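Local structure of inactive Zymogen C11 Protease (Parabacteroides distasonis, 6MZO) at residues Ser24-Val29 / Thr54-Glu59; Ile17-Asp22 / Val112-Gly117; Ala88-Leu93 / Asn144-Ala149; Arg34-Gly39 / Phe193-Ile198. The protein is the inactive zymogen of a clostripain-like cysteine protease of family C11, which once activated probably hydrolyses peptide bonds in protein substrates. One frame throughout, in Å; residues are numbered along the deposited sequence.

Interaction 1: Ser24-Val29 / Thr54-Glu59; sequences SLSGYV and TDKQNE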
loop_
_atom_site.group_PDB
_atom_site.type_symbol
_atom_site.label_atom_id
_atom_site.label_comp_id
_atom_site.label_asym_id
_atom_site.label_seq_id
_atom_site.Cartn_x
_atom_site.Cartn_y
_atom_site.Cartn_z
ATOM N N SER A 24 19.476 0.535 2.616
ATOM C CA SER A 24 20.017 -0.818 2.503
ATOM C C SER A 24 19.376 -1.617 1.364
ATOM O O SER A 24 19.818 -2.727 1.070
ATOM C CB SER A 24 19.845 -1.580 3.828
ATOM O OG SER A 24 18.479 -1.670 4.205
ATOM N N LEU A 25 18.347 -1.053 0.732
ATOM C CA LEU A 25 17.531 -1.801 -0.220
ATOM C C LEU A 25 17.671 -1.327 -1.672
ATOM O O LEU A 25 16.844 -1.656 -2.528
ATOM C CB LEU A 25 16.047 -1.738 0.187
ATOM C CG LEU A 25 15.612 -2.157 1.592
ATOM C CD1 LEU A 25 14.094 -1.987 1.756
ATOM C CD2 LEU A 25 16.014 -3.578 1.916
ATOM N N SER A 26 18.702 -0.540 -1.961
ATOM C CA SER A 26 18.933 -0.012 -3.308
ATOM C C SER A 26 19.042 -1.095 -4.427
ATOM O O SER A 26 18.668 -0.873 -5.608
ATOM C CB SER A 26 20.216 0.832 -3.275
ATOM O OG SER A 26 20.299 1.586 -4.456
ATOM N N GLY A 27 19.629 -2.246 -4.054
ATOM C CA GLY A 27 19.692 -3.406 -4.936
ATOM C C GLY A 27 18.330 -3.834 -5.428
ATOM O O GLY A 27 18.128 -4.279 -6.575
ATOM N N TYR A 28 17.369 -3.739 -4.526
ATOM C CA TYR A 28 16.007 -4.096 -4.879
ATOM C C TYR A 28 15.369 -3.122 -5.890
ATOM O O TYR A 28 14.514 -3.491 -6.691
ATOM C CB TYR A 28 15.137 -4.171 -3.642
ATOM C CG TYR A 28 15.452 -5.401 -2.846
ATOM C CD1 TYR A 28 15.373 -6.657 -3.431
ATOM C CD2 TYR A 28 15.866 -5.315 -1.544
ATOM C CE1 TYR A 28 15.693 -7.811 -2.720
ATOM C CE2 TYR A 28 16.180 -6.467 -0.817
ATOM C CZ TYR A 28 16.086 -7.708 -1.418
ATOM O OH TYR A 28 16.409 -8.838 -0.693
ATOM N N VAL A 29 15.773 -1.857 -5.817
ATOM C CA VAL A 29 15.261 -0.896 -6.778
ATOM C C VAL A 29 15.768 -1.300 -8.144
ATOM O O VAL A 29 15.008 -1.341 -9.104
ATOM C CB VAL A 29 15.716 0.566 -6.482
ATOM C CG1 VAL A 29 15.252 1.483 -7.600
ATOM C CG2 VAL A 29 15.114 1.057 -5.153
ATOM N N THR A 54 13.756 7.613 -9.148
ATOM C CA THR A 54 14.581 6.849 -8.227
ATOM C C THR A 54 15.499 7.743 -7.438
ATOM O O THR A 54 15.878 8.855 -7.889
ATOM C CB THR A 54 15.463 5.807 -8.943
ATOM O OG1 THR A 54 16.404 6.492 -9.791
ATOM C CG2 THR A 54 14.647 4.811 -9.791
ATOM N N ASP A 55 15.930 7.233 -6.273
ATOM C CA ASP A 55 16.937 7.917 -5.430
ATOM C C ASP A 55 17.889 6.873 -4.855
ATOM O O ASP A 55 17.944 6.635 -3.656
ATOM C CB ASP A 55 16.233 8.715 -4.332
ATOM C CG ASP A 55 17.205 9.415 -3.376
ATOM O OD1 ASP A 55 18.291 9.874 -3.789
ATOM O OD2 ASP A 55 16.842 9.509 -2.201
ATOM N N LYS A 56 18.679 6.248 -5.700
ATOM C CA LYS A 56 19.490 5.152 -5.223
ATOM C C LYS A 56 20.719 5.665 -4.498
ATOM O O LYS A 56 21.233 6.763 -4.771
ATOM C CB LYS A 56 19.925 4.265 -6.380
ATOM C CG LYS A 56 18.747 3.528 -7.047
ATOM C CD LYS A 56 19.222 2.343 -7.856
ATOM C CE LYS A 56 19.547 2.729 -9.288
ATOM N NZ LYS A 56 19.922 1.541 -10.122
ATOM N N GLN A 57 21.209 4.840 -3.595
ATOM C CA GLN A 57 22.447 5.192 -2.933
ATOM C C GLN A 57 23.581 5.217 -3.967
ATOM O O GLN A 57 23.617 4.397 -4.895
ATOM C CB GLN A 57 22.726 4.235 -1.810
ATOM C CG GLN A 57 22.966 2.816 -2.223
ATOM C CD GLN A 57 23.496 2.016 -1.047
ATOM O OE1 GLN A 57 23.765 2.581 0.010
ATOM N NE2 GLN A 57 23.638 0.703 -1.219
ATOM N N ASN A 58 24.471 6.199 -3.830
ATOM C CA ASN A 58 25.544 6.447 -4.791
ATOM C C ASN A 58 25.010 6.796 -6.162
ATOM O O ASN A 58 25.616 6.475 -7.183
ATOM C CB ASN A 58 26.493 5.247 -4.882
ATOM C CG ASN A 58 27.248 5.004 -3.585
ATOM O OD1 ASN A 58 27.382 3.863 -3.124
ATOM N ND2 ASN A 58 27.728 6.083 -2.974
ATOM N N GLU A 59 23.862 7.463 -6.186
ATOM C CA GLU A 59 23.287 7.927 -7.418
ATOM C C GLU A 59 22.491 9.167 -7.047
ATOM O O GLU A 59 21.897 9.216 -5.954
ATOM C CB GLU A 59 22.391 6.835 -8.029
ATOM C CG GLU A 59 22.170 6.907 -9.496
ATOM C CD GLU A 59 21.227 5.806 -9.964
ATOM O OE1 GLU A 59 21.708 4.677 -10.214
ATOM O OE2 GLU A 59 20.014 6.078 -10.038
#
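S26, at the start of helix 26-43, presses its side chain into the loop at K56 and Q57. The CA atoms of S26 and K56 are 5.5 Å apart. The serine hydroxyl stands anti to its own backbone nitrogen (chi1 -167°), which carries OG across to the loop, 3.3 Å from K56 CB. There it also takes a weak, bent hydrogen bond from Q57 N, 3.5 Å from S26 OG. S26 CB meets the glutamine side chain, Q57 CG lying 3.6 Å from it, and the extended glutamine runs on past, with its amide nitrogen NE2 still near S26 CB. One turn further along the helix, V29 sends CG1 to the same loop. That methyl touches T54 CG2 at 4.0 Å and, in another direction, K56 CD at 4.1 Å. V29 and T54 also both touch F19 of strand 14-19. The lysine bends at chi3 (-89°), and its NZ hydrogen-bonds S30 OG and makes a long salt bridge to E59, where a type II turn brings residues 56-59 round. With an alanine here, S30 and E59 would probably lose their charged partner, and V29 CG1 would be less covered on the loop side. The contact closes a beta-alpha-beta crossover: helix 26-43 links the adjacent parallel strands 14-19 and 49-54 of the central sheet, and its first turn packs against the loop that leaves the second strand.

Interaction 2: Ile17-Asp22 / Val112-Gly117; sequences IYFAGD and VLWSHG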
loop_
_atom_site.group_PDB
_atom_site.type_symbol
_atom_site.label_atom_id
_atom_site.label_comp_id
_atom_site.label_asym_id
_atom_site.label_seq_id
_atom_site.Cartn_x
_atom_site.Cartn_y
_atom_site.Cartn_z
ATOM N N ILE A 17 5.985 5.654 -11.156
ATOM C CA ILE A 17 6.482 4.681 -10.145
ATOM C C ILE A 17 7.609 5.390 -9.397
ATOM O O ILE A 17 8.645 5.763 -9.986
ATOM C CB ILE A 17 6.951 3.367 -10.830
ATOM C CG1 ILE A 17 5.874 2.780 -11.763
ATOM C CG2 ILE A 17 7.465 2.406 -9.669
ATOM C CD1 ILE A 17 6.261 1.351 -12.330
ATOM N N TYR A 18 7.392 5.556 -8.084
ATOM C CA TYR A 18 8.259 6.372 -7.251
ATOM C C TYR A 18 8.949 5.493 -6.222
ATOM O O TYR A 18 8.260 4.875 -5.376
ATOM C CB TYR A 18 7.408 7.433 -6.536
ATOM C CG TYR A 18 8.139 8.462 -5.732
ATOM C CD1 TYR A 18 8.554 8.180 -4.448
ATOM C CD2 TYR A 18 8.364 9.714 -6.256
ATOM C CE1 TYR A 18 9.234 9.139 -3.656
ATOM C CE2 TYR A 18 9.013 10.679 -5.519
ATOM C CZ TYR A 18 9.461 10.380 -4.199
ATOM O OH TYR A 18 10.086 11.370 -3.455
ATOM N N PHE A 19 10.271 5.350 -6.385
ATOM C CA PHE A 19 11.056 4.517 -5.471
ATOM C C PHE A 19 11.700 5.376 -4.424
ATOM O O PHE A 19 12.683 6.072 -4.710
ATOM C CB PHE A 19 12.133 3.736 -6.247
ATOM C CG PHE A 19 11.606 2.670 -7.166
ATOM C CD1 PHE A 19 11.406 1.399 -6.674
ATOM C CD2 PHE A 19 11.322 2.901 -8.540
ATOM C CE1 PHE A 19 10.929 0.416 -7.475
ATOM C CE2 PHE A 19 10.846 1.911 -9.360
ATOM C CZ PHE A 19 10.625 0.632 -8.841
ATOM N N ALA A 20 11.198 5.276 -3.203
ATOM C CA ALA A 20 11.860 5.962 -2.118
ATOM C C ALA A 20 12.915 4.958 -1.667
ATOM O O ALA A 20 12.607 4.030 -0.934
ATOM C CB ALA A 20 10.882 6.294 -1.027
ATOM N N GLY A 21 14.116 5.089 -2.198
ATOM C CA GLY A 21 15.209 4.183 -1.908
ATOM C C GLY A 21 16.199 4.885 -0.992
ATOM O O GLY A 21 15.795 5.419 0.044
ATOM N N ASP A 22 17.474 4.890 -1.406
ATOM C CA ASP A 22 18.608 5.506 -0.692
ATOM C C ASP A 22 18.756 4.877 0.685
ATOM O O ASP A 22 18.766 5.565 1.704
ATOM C CB ASP A 22 18.464 7.036 -0.578
ATOM N N VAL A 112 2.425 4.341 -8.274
ATOM C CA VAL A 112 3.040 3.162 -7.567
ATOM C C VAL A 112 4.047 3.772 -6.606
ATOM O O VAL A 112 4.915 4.557 -7.026
ATOM C CB VAL A 112 3.760 2.265 -8.496
ATOM C CG1 VAL A 112 4.416 1.120 -7.727
ATOM C CG2 VAL A 112 2.770 1.736 -9.582
ATOM N N LEU A 113 3.898 3.467 -5.313
ATOM C CA LEU A 113 4.838 4.026 -4.291
ATOM C C LEU A 113 5.548 2.859 -3.722
ATOM O O LEU A 113 4.896 1.915 -3.205
ATOM C CB LEU A 113 4.093 4.743 -3.194
ATOM C CG LEU A 113 3.319 5.962 -3.592
ATOM C CD1 LEU A 113 2.645 6.569 -2.292
ATOM C CD2 LEU A 113 4.272 6.901 -4.257
ATOM N N TRP A 114 6.839 2.814 -3.901
ATOM C CA TRP A 114 7.622 1.703 -3.438
ATOM C C TRP A 114 8.413 2.148 -2.221
ATOM O O TRP A 114 9.174 3.147 -2.301
ATOM C CB TRP A 114 8.612 1.259 -4.533
ATOM C CG TRP A 114 9.385 -0.004 -4.254
ATOM C CD1 TRP A 114 9.082 -1.273 -4.688
ATOM C CD2 TRP A 114 10.605 -0.121 -3.516
ATOM N NE1 TRP A 114 10.024 -2.151 -4.246
ATOM C CE2 TRP A 114 10.962 -1.475 -3.524
ATOM C CE3 TRP A 114 11.394 0.782 -2.836
ATOM C CZ2 TRP A 114 12.093 -1.940 -2.878
ATOM C CZ3 TRP A 114 12.539 0.319 -2.195
ATOM C CH2 TRP A 114 12.862 -1.024 -2.227
ATOM N N SER A 115 8.250 1.401 -1.141
ATOM C CA SER A 115 8.926 1.807 0.110
ATOM C C SER A 115 8.861 0.594 0.999
ATOM O O SER A 115 7.808 0.324 1.546
ATOM C CB SER A 115 8.187 2.984 0.749
ATOM O OG SER A 115 8.865 3.477 1.920
ATOM N N HIS A 116 9.931 -0.164 1.118
ATOM C CA HIS A 116 9.931 -1.258 2.081
ATOM C C HIS A 116 10.592 -0.881 3.422
ATOM O O HIS A 116 11.747 -0.484 3.471
ATOM C CB HIS A 116 10.587 -2.473 1.451
ATOM C CG HIS A 116 9.824 -3.008 0.279
ATOM N ND1 HIS A 116 10.057 -4.254 -0.259
ATOM C CD2 HIS A 116 8.839 -2.451 -0.466
ATOM C CE1 HIS A 116 9.239 -4.446 -1.283
ATOM N NE2 HIS A 116 8.478 -3.374 -1.416
ATOM N N GLY A 117 9.809 -1.016 4.492
ATOM C CA GLY A 117 10.111 -0.507 5.822
ATOM C C GLY A 117 8.936 -0.836 6.728
ATOM O O GLY A 117 8.422 -1.954 6.689
#
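F19 and W114 make the tightest side-chain packing between these two strands. F19 CD1 lies over one face of the indole, 3.5 Å from W114 CG, the two ring planes inclined at 49°. W114 CG stands anti to its backbone N (chi1 -173°), which swings the indole to F19, and A20 O meets the indole at its edge. Beside them on the same face of the sheet, I17 and V112 lie side by side, I17 CG2 being 3.8 Å from V112 CG1. The other face carries Y18 and L113, whose CB and CD2 respectively are 3.9 Å apart. Three nearly straight backbone bonds join the strands: Y18 N to V112 O at 2.9 Å, W114 N to Y18 O, and A20 N to W114 O. Strands 14-19 and 109-115 are thus parallel neighbours in the middle of the mixed sheet, in the alpha/beta arrangement of clan CD peptidases. W114 also gives its NE1 hydrogen to N191 O. Replacing the indole by a leucine would probably leave N191 O without this donor and part of the F19 ring uncovered. From G21 on, the contact opens out: G21 and the poorly ordered D22 lead away from the sheet. On the second strand, H116 lays CD2 over the indole face opposite F19, 3.8 Å above its plane, while H116 NE2 bonds D161 OD1; G117, next in line, is exposed and poorly ordered.

Interaction 3: Ala88-Leu93 / Asn144-Ala149; sequences ASTETL and NDLASA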
loop_
_atom_site.group_PDB
_atom_site.type_symbol
_atom_site.label_atom_id
_atom_site.label_comp_id
_atom_site.label_asym_id
_atom_site.label_seq_id
_atom_site.Cartn_x
_atom_site.Cartn_y
_atom_site.Cartn_z
ATOM N N ALA A 88 12.322 10.953 0.727
ATOM C CA ALA A 88 11.315 10.418 1.662
ATOM C C ALA A 88 10.359 11.506 2.177
ATOM O O ALA A 88 9.640 11.329 3.154
ATOM C CB ALA A 88 11.991 9.707 2.833
ATOM N N SER A 89 10.373 12.641 1.514
ATOM C CA SER A 89 9.590 13.790 1.897
ATOM C C SER A 89 8.341 13.819 1.042
ATOM O O SER A 89 8.424 13.618 -0.184
ATOM C CB SER A 89 10.404 15.059 1.673
ATOM O OG SER A 89 9.589 16.150 1.275
ATOM N N THR A 90 7.191 14.109 1.631
ATOM C CA THR A 90 6.001 14.221 0.782
ATOM C C THR A 90 6.076 15.453 -0.159
ATOM O O THR A 90 5.488 15.399 -1.256
ATOM C CB THR A 90 4.730 14.312 1.635
ATOM O OG1 THR A 90 4.861 15.421 2.517
ATOM C CG2 THR A 90 4.546 13.041 2.473
ATOM N N GLU A 91 6.791 16.519 0.230
ATOM C CA GLU A 91 6.942 17.680 -0.648
ATOM C C GLU A 91 7.647 17.294 -1.943
ATOM O O GLU A 91 7.293 17.761 -3.033
ATOM C CB GLU A 91 7.716 18.815 0.050
ATOM C CG GLU A 91 6.883 19.547 1.051
ATOM C CD GLU A 91 7.655 20.689 1.676
ATOM O OE1 GLU A 91 8.377 21.408 0.937
ATOM O OE2 GLU A 91 7.568 20.831 2.911
ATOM N N THR A 92 8.614 16.390 -1.830
ATOM C CA THR A 92 9.336 15.914 -3.007
ATOM C C THR A 92 8.403 15.099 -3.869
ATOM O O THR A 92 8.354 15.264 -5.084
ATOM C CB THR A 92 10.574 15.085 -2.610
ATOM O OG1 THR A 92 11.495 15.918 -1.904
ATOM C CG2 THR A 92 11.205 14.441 -3.857
ATOM N N LEU A 93 7.645 14.205 -3.230
ATOM C CA LEU A 93 6.694 13.405 -3.968
ATOM C C LEU A 93 5.725 14.277 -4.752
ATOM O O LEU A 93 5.532 14.040 -5.937
ATOM C CB LEU A 93 5.969 12.453 -2.996
ATOM C CG LEU A 93 4.791 11.673 -3.561
ATOM C CD1 LEU A 93 5.157 10.803 -4.777
ATOM C CD2 LEU A 93 4.226 10.779 -2.452
ATOM N N ASN A 144 -0.899 10.298 7.949
ATOM C CA ASN A 144 -1.555 11.611 7.822
ATOM C C ASN A 144 -0.867 12.582 6.835
ATOM O O ASN A 144 -1.566 13.275 6.086
ATOM C CB ASN A 144 -1.698 12.300 9.159
ATOM C CG ASN A 144 -2.752 11.662 10.059
ATOM O OD1 ASN A 144 -3.290 10.625 9.764
ATOM N ND2 ASN A 144 -2.993 12.273 11.209
ATOM N N ASP A 145 0.472 12.639 6.836
ATOM C CA ASP A 145 1.165 13.590 5.957
ATOM C C ASP A 145 1.023 13.139 4.522
ATOM O O ASP A 145 0.761 13.967 3.627
ATOM C CB ASP A 145 2.638 13.707 6.302
ATOM C CG ASP A 145 2.858 14.443 7.588
ATOM O OD1 ASP A 145 1.937 15.196 7.994
ATOM O OD2 ASP A 145 3.939 14.257 8.193
ATOM N N LEU A 146 1.160 11.834 4.295
ATOM C CA LEU A 146 1.049 11.339 2.925
ATOM C C LEU A 146 -0.362 11.547 2.325
ATOM O O LEU A 146 -0.499 11.947 1.161
ATOM C CB LEU A 146 1.460 9.861 2.835
ATOM C CG LEU A 146 1.549 9.226 1.430
ATOM C CD1 LEU A 146 2.519 9.975 0.530
ATOM C CD2 LEU A 146 1.936 7.785 1.534
ATOM N N ALA A 147 -1.401 11.264 3.100
ATOM C CA ALA A 147 -2.751 11.397 2.609
ATOM C C ALA A 147 -3.025 12.868 2.399
ATOM O O ALA A 147 -3.697 13.246 1.434
ATOM C CB ALA A 147 -3.733 10.780 3.620
ATOM N N SER A 148 -2.512 13.708 3.315
ATOM C CA SER A 148 -2.736 15.118 3.128
ATOM C C SER A 148 -2.075 15.592 1.825
ATOM O O SER A 148 -2.676 16.338 1.043
ATOM C CB SER A 148 -2.238 15.918 4.360
ATOM O OG SER A 148 -2.424 17.285 4.099
ATOM N N ALA A 149 -0.858 15.126 1.583
ATOM C CA ALA A 149 -0.086 15.575 0.422
ATOM C C ALA A 149 -0.770 15.137 -0.868
ATOM O O ALA A 149 -0.817 15.930 -1.818
ATOM C CB ALA A 149 1.318 15.028 0.483
#
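Two helices that cover the same face of the central sheet, 90-103 and 143-150, meet here through T90 and L93 on one and L146 and A149 on the other. The packing is mainly of methyl and other aliphatic groups. T90, in the first turn of its helix, puts CB against A149 CB at 3.7 Å and lays its methyl over the backbone of the facing helix, CG2 being 3.9 Å from L146 CA. Its hydroxyl occupies the position between backbone N and carbonyl carbon (chi1 57°), which leaves CG2 as the branch turned to L146. The start of this helix is fixed by S89 at the N-cap, whose OG accepts from T92 N at 3.3 Å; T92 OG1 in turn bonds N86 O just upstream. Deeper in, both leucines also reach L113 of strand 109-115, so the two helices share one patch of sheet. D145, more exposed, marks the outer margin, its CB 4.3 Å from T90 CG2. On the inner side, L93 and L146 have matching side-chain torsions, with CG anti to the backbone N in each, and their chains cross at about a right angle, meeting methyl to methyl with L93 CD2 at 3.5 Å from L146 CD1.

Interaction 4: Arg34-Gly39 / Phe193-Ile198; sequences RAIKEG and FPYQTI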
loop_
_atom_site.group_PDB
_atom_site.type_symbol
_atom_site.label_atom_id
_atom_site.label_comp_id
_atom_site.label_asym_id
_atom_site.label_seq_id
_atom_site.Cartn_x
_atom_site.Cartn_y
_atom_site.Cartn_z
ATOM N N ARG A 34 14.653 -3.648 -13.586
ATOM C CA ARG A 34 14.804 -4.711 -14.564
ATOM C C ARG A 34 13.439 -5.379 -14.874
ATOM O O ARG A 34 13.110 -5.656 -16.058
ATOM C CB ARG A 34 15.851 -5.751 -14.036
ATOM C CG ARG A 34 16.063 -6.938 -14.992
ATOM C CD ARG A 34 15.182 -8.135 -14.675
ATOM N NE ARG A 34 15.700 -8.872 -13.532
ATOM C CZ ARG A 34 14.995 -9.413 -12.547
ATOM N NH1 ARG A 34 15.657 -10.082 -11.584
ATOM N NH2 ARG A 34 13.658 -9.322 -12.520
ATOM N N ALA A 35 12.643 -5.672 -13.827
ATOM C CA ALA A 35 11.358 -6.311 -14.028
ATOM C C ALA A 35 10.402 -5.376 -14.829
ATOM O O ALA A 35 9.658 -5.858 -15.679
ATOM C CB ALA A 35 10.728 -6.682 -12.660
ATOM N N ILE A 36 10.430 -4.089 -14.513
ATOM C CA ILE A 36 9.577 -3.117 -15.207
ATOM C C ILE A 36 9.964 -3.077 -16.655
ATOM O O ILE A 36 9.058 -3.072 -17.541
ATOM C CB ILE A 36 9.736 -1.700 -14.574
ATOM C CG1 ILE A 36 9.055 -1.703 -13.198
ATOM C CG2 ILE A 36 9.181 -0.569 -15.516
ATOM C CD1 ILE A 36 9.550 -0.541 -12.283
ATOM N N LYS A 37 11.261 -3.004 -16.938
ATOM C CA LYS A 37 11.662 -2.978 -18.383
ATOM C C LYS A 37 11.246 -4.253 -19.109
ATOM O O LYS A 37 10.794 -4.199 -20.262
ATOM C CB LYS A 37 13.166 -2.777 -18.497
ATOM C CG LYS A 37 13.612 -1.399 -18.049
ATOM C CD LYS A 37 15.080 -1.379 -17.528
ATOM C CE LYS A 37 16.047 -1.482 -18.578
ATOM N NZ LYS A 37 17.500 -1.419 -17.991
ATOM N N GLU A 38 11.370 -5.416 -18.455
ATOM C CA GLU A 38 10.913 -6.639 -19.115
ATOM C C GLU A 38 9.390 -6.617 -19.313
ATOM O O GLU A 38 8.880 -7.146 -20.344
ATOM C CB GLU A 38 11.308 -7.914 -18.319
ATOM C CG GLU A 38 12.841 -8.042 -18.379
ATOM C CD GLU A 38 13.356 -9.339 -17.832
ATOM O OE1 GLU A 38 12.652 -9.980 -17.046
ATOM O OE2 GLU A 38 14.466 -9.731 -18.198
ATOM N N GLY A 39 8.683 -6.055 -18.352
ATOM C CA GLY A 39 7.216 -6.027 -18.432
ATOM C C GLY A 39 6.759 -5.114 -19.575
ATOM O O GLY A 39 5.805 -5.464 -20.302
ATOM N N PHE A 193 6.352 -6.156 -5.988
ATOM C CA PHE A 193 5.378 -6.619 -6.973
ATOM C C PHE A 193 6.050 -7.212 -8.224
ATOM O O PHE A 193 7.218 -6.910 -8.548
ATOM C CB PHE A 193 4.418 -5.493 -7.405
ATOM C CG PHE A 193 3.252 -5.320 -6.517
ATOM C CD1 PHE A 193 3.425 -4.974 -5.202
ATOM C CD2 PHE A 193 1.952 -5.530 -7.034
ATOM C CE1 PHE A 193 2.263 -4.784 -4.357
ATOM C CE2 PHE A 193 0.830 -5.379 -6.220
ATOM C CZ PHE A 193 0.986 -4.973 -4.894
ATOM N N PRO A 194 5.317 -8.073 -8.948
ATOM C CA PRO A 194 5.891 -8.708 -10.152
ATOM C C PRO A 194 5.707 -7.779 -11.340
ATOM O O PRO A 194 4.806 -7.951 -12.184
ATOM C CB PRO A 194 5.063 -9.994 -10.279
ATOM C CG PRO A 194 3.670 -9.590 -9.747
ATOM C CD PRO A 194 4.062 -8.725 -8.496
ATOM N N TYR A 195 6.526 -6.729 -11.355
ATOM C CA TYR A 195 6.322 -5.713 -12.390
ATOM C C TYR A 195 6.406 -6.361 -13.731
ATOM O O TYR A 195 5.785 -5.881 -14.708
ATOM C CB TYR A 195 7.364 -4.544 -12.270
ATOM C CG TYR A 195 7.083 -3.766 -10.997
ATOM C CD1 TYR A 195 5.986 -2.906 -10.953
ATOM C CD2 TYR A 195 7.785 -4.007 -9.835
ATOM C CE1 TYR A 195 5.648 -2.216 -9.770
ATOM C CE2 TYR A 195 7.459 -3.329 -8.625
ATOM C CZ TYR A 195 6.362 -2.451 -8.620
ATOM O OH TYR A 195 6.012 -1.839 -7.467
ATOM N N GLN A 196 7.168 -7.465 -13.859
ATOM C CA GLN A 196 7.327 -8.011 -15.217
ATOM C C GLN A 196 6.038 -8.620 -15.793
ATOM O O GLN A 196 6.011 -8.917 -17.019
ATOM C CB GLN A 196 8.447 -9.069 -15.188
ATOM C CG GLN A 196 8.060 -10.383 -14.453
ATOM C CD GLN A 196 8.076 -10.325 -12.932
ATOM O OE1 GLN A 196 8.420 -9.331 -12.275
ATOM N NE2 GLN A 196 7.700 -11.475 -12.330
ATOM N N THR A 197 4.979 -8.713 -14.990
ATOM C CA THR A 197 3.738 -9.270 -15.505
ATOM C C THR A 197 2.576 -8.285 -15.404
ATOM O O THR A 197 1.484 -8.600 -15.906
ATOM C CB THR A 197 3.283 -10.582 -14.771
ATOM O OG1 THR A 197 3.058 -10.362 -13.367
ATOM C CG2 THR A 197 4.285 -11.690 -14.960
ATOM N N ILE A 198 2.721 -7.157 -14.720
ATOM C CA ILE A 198 1.544 -6.265 -14.501
ATOM C C ILE A 198 1.552 -4.951 -15.316
ATOM O O ILE A 198 0.668 -4.082 -15.118
ATOM C CB ILE A 198 1.371 -5.839 -13.044
ATOM C CG1 ILE A 198 2.663 -5.225 -12.504
ATOM C CG2 ILE A 198 1.068 -7.186 -12.208
ATOM C CD1 ILE A 198 2.416 -4.446 -11.100
#
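I36 and Y195 run side by side and point the same way, their ends lying by the central sheet. I36 CG1 lies 3.4 Å from Y195 CB, a snug fit at the root of the ring. Further out, I36 CD1 sits over one face of the phenol, displaced to the rim, and F193 CB covers the opposite face in the same offset manner, so the ring is held between two aliphatic groups. Its hydroxyl is fixed by D161 OD2, which also receives F193 N. A35 and Q196 meet differently: Q196 CG stands between the backbone N and the carbonyl carbon (chi1 71°), and the chain bends at chi2 (-77°), setting OE1 3.5 Å from the methyl A35 CB. The backbones themselves are in contact. Q196 CA is 3.2 Å from A35 O, a CA-H...O contact, and G39 CA is 3.4 Å from Q196 O, a second one. With G39 and Q196 only 3.8 Å apart at their CA atoms, a beta carbon at the glycine would run into Y195 O. Helix 26-43 and the weakly bonded start of helix 195-203 are therefore joined by close packing and weak C-H...O contacts, with no conventional hydrogen bond between the segments, and so close an approach probably requires G39, with the small A35 beside it.

How the interactions relate
Interaction 2 is the core of the set: backbone hydrogen bonds join two strands, and side chains leave both faces. On the face of I17, F19, V112 and W114 lies helix 26-43, which serves both interaction 1 near its start and interaction 4 further along, their centres about 17 Å apart. V29 and I36 of that helix both touch F19. On the opposite face, Y18 and L113 meet L93 of interaction 3. Chemistry changes with place: interaction 1, farthest from the chain's centre, adds polar and charged groups at a loop, whereas interactions 3 and 4 are helix packings, mostly apolar in the former, with C-H...O contacts in the latter.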